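Local structure of CysE, serine acetyltransferase (Brucella abortus, 4HZD) at residues D67-A70 against D71-R74; D78-L81 against E82-E86; Y105-F108 against M109-V112. The protein probably catalyses the transfer of an acetyl group from acetyl-coenzyme A to L-serine, the step that gives O-acetylserine for cysteine biosynthesis. All blocks are in the same frame, centred on the assembly; numbering follows the deposited sequence.

Interaction 1 (D67-A70 against D71-R74); sequences DVSA and DILR. With MG (magnesium ion), chain E.
An N-cap opens helix 70-83, with Ser69 as the capping residue and Ile72 as the residue it caps. Ser69 OG accepts from Ile72 N at 3.2 Å through a nearly straight bond. A chi1 of 64° sets the hydroxyl between the backbone N and the carbonyl carbon of its own residue, turned forward to the first turn of the helix, where the CD1 methyl of Ile72 also rests against it. From there the main-chain pattern takes over: Leu73 N donates to Ser69 O at 3.1 Å and Arg74 N to Ala70 O at 2.8 Å. Before the cap, Val68 crosses Ile72 at about a right angle; its CG1 methyl meets Ile72 CG2 at 3.7 Å and also reaches CD2 of Leu73. Val68 touches Tyr141, and Ile72 and Leu73 touch Phe138, of helix 136-149, while Ile72 also packs on Ala39 of a second subunit and Val36 of a third. On another side of the turn, Asp71 divides its carboxylate between two cations. OD1 takes a bond from Arg74 NH2 at 2.7 Å, with OD1 almost in the guanidinium plane and met on its anti side. The carboxylate probably eases the closeness of Arg74 of the second subunit. The other oxygen, Asp71 OD2, binds a magnesium ion at 2.4 Å, and a water on that metal accepts a weak bond from Arg74 NH1.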
loop_
_atom_site.group_PDB
_atom_site.type_symbol
_atom_site.label_atom_id
_atom_site.label_comp_id
_atom_site.label_asym_id
_atom_site.label_seq_id
_atom_site.Cartn_x
_atom_site.Cartn_y
_atom_site.Cartn_z
ATOM N N ASP A 67 -0.022 7.718 6.477
ATOM C CA ASP A 67 -0.292 8.774 7.464
ATOM C C ASP A 67 -0.934 10.028 6.880
ATOM O O ASP A 67 -1.801 10.610 7.502
ATOM C CB ASP A 67 1.003 9.202 8.126
ATOM C CG ASP A 67 1.458 8.248 9.197
ATOM O OD1 ASP A 67 0.617 7.670 9.944
ATOM O OD2 ASP A 67 2.690 8.107 9.303
ATOM N N VAL A 68 -0.461 10.463 5.716
ATOM C CA VAL A 68 -1.054 11.598 4.991
ATOM C C VAL A 68 -0.836 11.284 3.499
ATOM O O VAL A 68 0.318 11.191 3.046
ATOM C CB VAL A 68 -0.386 12.970 5.259
ATOM C CG1 VAL A 68 -1.048 14.044 4.383
ATOM C CG2 VAL A 68 -0.384 13.357 6.727
ATOM N N SER A 69 -1.927 11.079 2.756
ATOM C CA SER A 69 -1.821 10.580 1.379
ATOM C C SER A 69 -1.133 11.550 0.408
ATOM O O SER A 69 -1.170 12.745 0.595
ATOM C CB SER A 69 -3.215 10.238 0.820
ATOM O OG SER A 69 -3.963 11.444 0.749
ATOM N N ALA A 70 -0.540 11.009 -0.650
ATOM C CA ALA A 70 -0.102 11.815 -1.772
ATOM C C ALA A 70 -1.172 12.777 -2.197
ATOM O O ALA A 70 -0.856 13.912 -2.453
ATOM C CB ALA A 70 0.302 10.937 -2.952
ATOM N N ASP A 71 -2.443 12.354 -2.251
ATOM C CA ASP A 71 -3.516 13.251 -2.676
ATOM C C ASP A 71 -3.672 14.504 -1.845
ATOM O O ASP A 71 -3.855 15.607 -2.383
ATOM C CB ASP A 71 -4.869 12.487 -2.699
ATOM C CG ASP A 71 -4.802 11.308 -3.612
ATOM O OD1 ASP A 71 -5.132 11.469 -4.824
ATOM O OD2 ASP A 71 -4.330 10.254 -3.131
ATOM N N ILE A 72 -3.674 14.344 -0.532
ATOM C CA ILE A 72 -3.755 15.483 0.365
ATOM C C ILE A 72 -2.572 16.402 0.150
ATOM O O ILE A 72 -2.733 17.641 0.069
ATOM C CB ILE A 72 -3.831 15.038 1.851
ATOM C CG1 ILE A 72 -5.218 14.378 2.099
ATOM C CG2 ILE A 72 -3.589 16.234 2.775
ATOM C CD1 ILE A 72 -5.247 13.387 3.266
ATOM N N LEU A 73 -1.390 15.805 0.000
ATOM C CA LEU A 73 -0.179 16.610 -0.280
ATOM C C LEU A 73 -0.306 17.349 -1.622
ATOM O O LEU A 73 0.018 18.523 -1.704
ATOM C CB LEU A 73 1.088 15.754 -0.240
ATOM C CG LEU A 73 1.388 15.011 1.060
ATOM C CD1 LEU A 73 2.701 14.230 0.970
ATOM C CD2 LEU A 73 1.480 16.060 2.147
ATOM N N ARG A 74 -0.758 16.659 -2.667
ATOM C CA ARG A 74 -0.906 17.279 -3.992
ATOM C C ARG A 74 -1.947 18.416 -4.012
ATOM O O ARG A 74 -1.709 19.465 -4.640
ATOM C CB ARG A 74 -1.233 16.219 -5.040
ATOM C CG ARG A 74 -1.379 16.713 -6.475
ATOM C CD ARG A 74 -1.912 15.616 -7.414
ATOM N NE ARG A 74 -3.261 15.195 -7.020
ATOM C CZ ARG A 74 -3.584 14.049 -6.412
ATOM N NH1 ARG A 74 -2.661 13.123 -6.145
ATOM N NH2 ARG A 74 -4.863 13.817 -6.097
HETATM MG MG MG E . -3.213 8.459 -4.227
HETATM O O HOH W 1 -1.901 10.255 -5.569
HETATM O O HOH W 2 -2.791 7.137 -5.784
#

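Interaction 2 (D78-L81 against E82-E86); sequences DTML and EANPE
With chi1 at -56°, Asn84 holds CG beside its own backbone N, and chi2 of -82° turns the amide so that ND2 faces back to the last turn of helix 70-83. Met80, four residues earlier, carries CG anti to the backbone N and then bends at chi2 and chi3; the two side chains cross at about a right angle. Asn84 ND2 donates to Met80 O at 2.9 Å, arriving tilted from the carbonyl plane, while CG of Met80 lies 3.6 Å from the same nitrogen. The main-chain N of Asn84 also turns to Met80 O, at 2.7 Å but through a weak, bent bond, and makes a second weak bond to Leu81 O at 3.1 Å. Met80 O thus accepts from the side chain of Asn84 and, weakly, from its backbone, at the C-terminal end of the helix. The turns before it are regular: Glu82 N donates to Asp78 O at 3.1 Å and Ala83 N to Thr79 O at 3.0 Å. Asn84 is the first residue to leave helical backbone angles, and Pro85 follows with no N-H to offer, although its N lies 3.3 Å from Leu81 O. Trp129 of helix 116-132 packs on Thr79, Met80, Ala83 and Asn84, whereas Leu81 touches Glu52 of helix 51-63 and Trp87 and Ser88 at the start of helix 87-101.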
loop_
_atom_site.group_PDB
_atom_site.type_symbol
_atom_site.label_atom_id
_atom_site.label_comp_id
_atom_site.label_asym_id
_atom_site.label_seq_id
_atom_site.Cartn_x
_atom_site.Cartn_y
_atom_site.Cartn_z
ATOM N N ASP A 78 -1.346 22.368 -4.712
ATOM C CA ASP A 78 -2.238 23.162 -5.575
ATOM C C ASP A 78 -2.636 24.497 -4.920
ATOM O O ASP A 78 -2.660 25.514 -5.590
ATOM C CB ASP A 78 -3.557 22.422 -5.882
ATOM C CG ASP A 78 -3.388 21.192 -6.780
ATOM O OD1 ASP A 78 -2.516 21.184 -7.668
ATOM O OD2 ASP A 78 -4.193 20.239 -6.634
ATOM N N THR A 79 -3.012 24.456 -3.636
ATOM C CA THR A 79 -3.375 25.632 -2.841
ATOM C C THR A 79 -2.190 26.641 -2.746
ATOM O O THR A 79 -2.373 27.857 -2.954
ATOM C CB THR A 79 -3.875 25.230 -1.414
ATOM O OG1 THR A 79 -5.100 24.491 -1.542
ATOM C CG2 THR A 79 -4.204 26.441 -0.612
ATOM N N MET A 80 -0.983 26.117 -2.473
ATOM C CA MET A 80 0.239 26.930 -2.463
ATOM C C MET A 80 0.476 27.650 -3.817
ATOM O O MET A 80 0.673 28.851 -3.846
ATOM C CB MET A 80 1.440 26.097 -2.016
ATOM C CG MET A 80 2.696 26.918 -1.747
ATOM S SD MET A 80 3.671 27.032 -3.245
ATOM C CE MET A 80 4.638 25.536 -2.998
ATOM N N LEU A 81 0.397 26.931 -4.929
ATOM C CA LEU A 81 0.589 27.554 -6.247
ATOM C C LEU A 81 -0.440 28.660 -6.524
ATOM O O LEU A 81 -0.101 29.745 -7.008
ATOM C CB LEU A 81 0.519 26.494 -7.342
ATOM C CG LEU A 81 0.497 26.965 -8.792
ATOM C CD1 LEU A 81 1.752 27.783 -9.106
ATOM C CD2 LEU A 81 0.294 25.781 -9.748
ATOM N N GLU A 82 -1.698 28.389 -6.196
ATOM C CA GLU A 82 -2.767 29.366 -6.364
ATOM C C GLU A 82 -2.494 30.629 -5.563
ATOM O O GLU A 82 -2.686 31.720 -6.081
ATOM C CB GLU A 82 -4.114 28.742 -6.004
ATOM C CG GLU A 82 -5.339 29.569 -6.370
ATOM C CD GLU A 82 -6.620 28.929 -5.846
ATOM O OE1 GLU A 82 -6.528 27.985 -5.007
ATOM O OE2 GLU A 82 -7.718 29.357 -6.263
ATOM N N ALA A 83 -2.032 30.488 -4.319
ATOM C CA ALA A 83 -1.658 31.629 -3.488
ATOM C C ALA A 83 -0.287 32.235 -3.851
ATOM O O ALA A 83 -0.040 33.371 -3.522
ATOM C CB ALA A 83 -1.676 31.251 -2.012
ATOM N N ASN A 84 0.602 31.464 -4.485
ATOM C CA ASN A 84 1.983 31.931 -4.804
ATOM C C ASN A 84 2.332 31.696 -6.251
ATOM O O ASN A 84 3.108 30.772 -6.563
ATOM C CB ASN A 84 3.017 31.250 -3.916
ATOM C CG ASN A 84 2.726 31.452 -2.452
ATOM O OD1 ASN A 84 3.066 32.487 -1.873
ATOM N ND2 ASN A 84 2.020 30.491 -1.853
ATOM N N PRO A 85 1.750 32.522 -7.153
ATOM C CA PRO A 85 1.952 32.378 -8.594
ATOM C C PRO A 85 3.409 32.420 -9.026
ATOM O O PRO A 85 3.755 31.850 -10.065
ATOM C CB PRO A 85 1.189 33.582 -9.212
ATOM C CG PRO A 85 0.473 34.241 -8.097
ATOM C CD PRO A 85 1.021 33.763 -6.800
ATOM N N GLU A 86 4.255 33.100 -8.261
ATOM C CA GLU A 86 5.683 33.187 -8.578
ATOM C C GLU A 86 6.364 31.803 -8.525
ATOM O O GLU A 86 7.455 31.624 -9.065
ATOM C CB GLU A 86 6.394 34.146 -7.615
ATOM C CG GLU A 86 6.352 33.671 -6.169
ATOM C CD GLU A 86 5.166 34.274 -5.411
ATOM O OE1 GLU A 86 4.048 34.450 -5.995
ATOM O OE2 GLU A 86 5.356 34.586 -4.217
#

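Interaction 3 (Y105-F108 against M109-V112); sequences YSRF and MDPV
Asp110 and Arg107 form the tight part of this turn, which leads from the loop after helix 87-101 into helix 109-113. Arg107 approaches side-on and brings NE and NH2 to a single oxygen, Asp110 OD1, at 3.0 and 2.7 Å. Both bonds lie close to the guanidinium plane, but the carboxylate is turned 44° from it, and OD1 is met on its syn side by NE and nearly along its C-O axis by NH2. The other oxygen, Asp110 OD2, receives a weak bond from Arg107 N at 3.0 Å and sits at the edge of the Tyr105 ring, 3.2 Å from Tyr105 CB. With a chi1 of -62°, the carboxylate reaches back from near the start of the helix to Arg107 of the loop before it. In return Asp110 N donates to Arg107 O at 3.0 Å, so backbone and side chain of the aspartate clasp the arginine. Met109 runs alongside Arg107, its CE methyl lying over one guanidinium face, 3.5 Å from NH1. Pro111 sets its CD against the carbonyl oxygens of both Arg107 and Phe108, and Val112 CG2 touches Phe108 O more loosely. The looser side belongs to Ser106, whose side chain is directed away from the helix and is exposed. Asp137 of a fourth subunit forms a salt bridge with Arg107 NH1, and Tyr140 of that subunit meets the Tyr105 ring edge-to-face, placing this turn at a subunit interface of the six-chain assembly. Phe108 touches helix 18-33 at Ile23 and helix 87-101 at Ile95, and its ring meets that of Tyr99.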
loop_
_atom_site.group_PDB
_atom_site.type_symbol
_atom_site.label_atom_id
_atom_site.label_comp_id
_atom_site.label_asym_id
_atom_site.label_seq_id
_atom_site.Cartn_x
_atom_site.Cartn_y
_atom_site.Cartn_z
ATOM N N TYR A 105 24.054 15.118 -15.493
ATOM C CA TYR A 105 22.697 14.961 -16.049
ATOM C C TYR A 105 22.530 15.877 -17.243
ATOM O O TYR A 105 22.946 17.030 -17.177
ATOM C CB TYR A 105 21.618 15.262 -14.976
ATOM C CG TYR A 105 21.784 14.371 -13.775
ATOM C CD1 TYR A 105 21.380 13.035 -13.818
ATOM C CD2 TYR A 105 22.428 14.834 -12.634
ATOM C CE1 TYR A 105 21.585 12.189 -12.742
ATOM C CE2 TYR A 105 22.649 14.005 -11.551
ATOM C CZ TYR A 105 22.218 12.684 -11.606
ATOM O OH TYR A 105 22.432 11.853 -10.524
ATOM N N SER A 106 21.930 15.368 -18.326
ATOM C CA SER A 106 21.751 16.178 -19.552
ATOM C C SER A 106 20.336 16.706 -19.814
ATOM O O SER A 106 20.105 17.311 -20.858
ATOM C CB SER A 106 22.227 15.403 -20.780
ATOM O OG SER A 106 23.606 15.108 -20.649
ATOM N N ARG A 107 19.391 16.506 -18.890
ATOM C CA ARG A 107 17.992 16.801 -19.245
ATOM C C ARG A 107 17.246 17.627 -18.187
ATOM O O ARG A 107 17.435 17.424 -16.991
ATOM C CB ARG A 107 17.244 15.489 -19.584
ATOM C CG ARG A 107 17.966 14.590 -20.618
ATOM C CD ARG A 107 17.299 13.226 -20.751
ATOM N NE ARG A 107 17.174 12.590 -19.434
ATOM C CZ ARG A 107 16.436 11.522 -19.182
ATOM N NH1 ARG A 107 15.759 10.934 -20.171
ATOM N NH2 ARG A 107 16.369 11.040 -17.938
ATOM N N PHE A 108 16.410 18.569 -18.637
ATOM C CA PHE A 108 15.493 19.286 -17.752
ATOM C C PHE A 108 14.620 18.315 -16.932
ATOM O O PHE A 108 14.212 18.608 -15.784
ATOM C CB PHE A 108 14.591 20.210 -18.570
ATOM C CG PHE A 108 15.313 21.341 -19.217
ATOM C CD1 PHE A 108 16.096 22.207 -18.462
ATOM C CD2 PHE A 108 15.200 21.560 -20.576
ATOM C CE1 PHE A 108 16.783 23.252 -19.040
ATOM C CE2 PHE A 108 15.890 22.616 -21.168
ATOM C CZ PHE A 108 16.675 23.468 -20.393
ATOM N N MET A 109 14.358 17.149 -17.512
ATOM C CA MET A 109 13.508 16.127 -16.853
ATOM C C MET A 109 14.202 15.470 -15.641
ATOM O O MET A 109 13.520 14.970 -14.728
ATOM C CB MET A 109 13.131 15.048 -17.875
ATOM C CG MET A 109 12.098 14.057 -17.362
ATOM S SD MET A 109 11.462 13.071 -18.724
ATOM C CE MET A 109 12.606 11.738 -18.949
ATOM N N ASP A 110 15.545 15.478 -15.628
ATOM C CA ASP A 110 16.306 14.782 -14.573
ATOM C C ASP A 110 15.976 15.301 -13.164
ATOM O O ASP A 110 15.651 14.501 -12.300
ATOM C CB ASP A 110 17.839 14.729 -14.859
ATOM C CG ASP A 110 18.177 13.964 -16.147
ATOM O OD1 ASP A 110 17.440 13.038 -16.526
ATOM O OD2 ASP A 110 19.161 14.309 -16.814
ATOM N N PRO A 111 16.056 16.631 -12.915
ATOM C CA PRO A 111 15.605 17.059 -11.560
ATOM C C PRO A 111 14.114 16.784 -11.245
ATOM O O PRO A 111 13.767 16.401 -10.100
ATOM C CB PRO A 111 15.863 18.582 -11.550
ATOM C CG PRO A 111 16.073 18.965 -13.013
ATOM C CD PRO A 111 16.681 17.745 -13.654
ATOM N N VAL A 112 13.252 17.011 -12.229
ATOM C CA VAL A 112 11.823 16.832 -12.030
ATOM C C VAL A 112 11.525 15.409 -11.560
ATOM O O VAL A 112 10.787 15.200 -10.570
ATOM C CB VAL A 112 11.046 17.166 -13.309
ATOM C CG1 VAL A 112 9.569 16.816 -13.134
ATOM C CG2 VAL A 112 11.225 18.645 -13.632
#

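How the interactions relate
The three contacts follow one another along the N-terminal helical region, each closing before the next opens, so none nests in or crosses another. Interaction 1 closes the loop after helix 51-63 and starts helix 70-83; interaction 2 ends the same helix, its centre about 17 Å further on, and hands the chain to helix 87-101. Interaction 3 closes the next loop, into helix 109-113, with its nearest atoms about 13 Å from either of the others. Their outward ties also differ: residues 67-74 meet two neighbouring subunits, residues 105-112 meet a different one, and residues 78-86 pack within their own chain of the assembly.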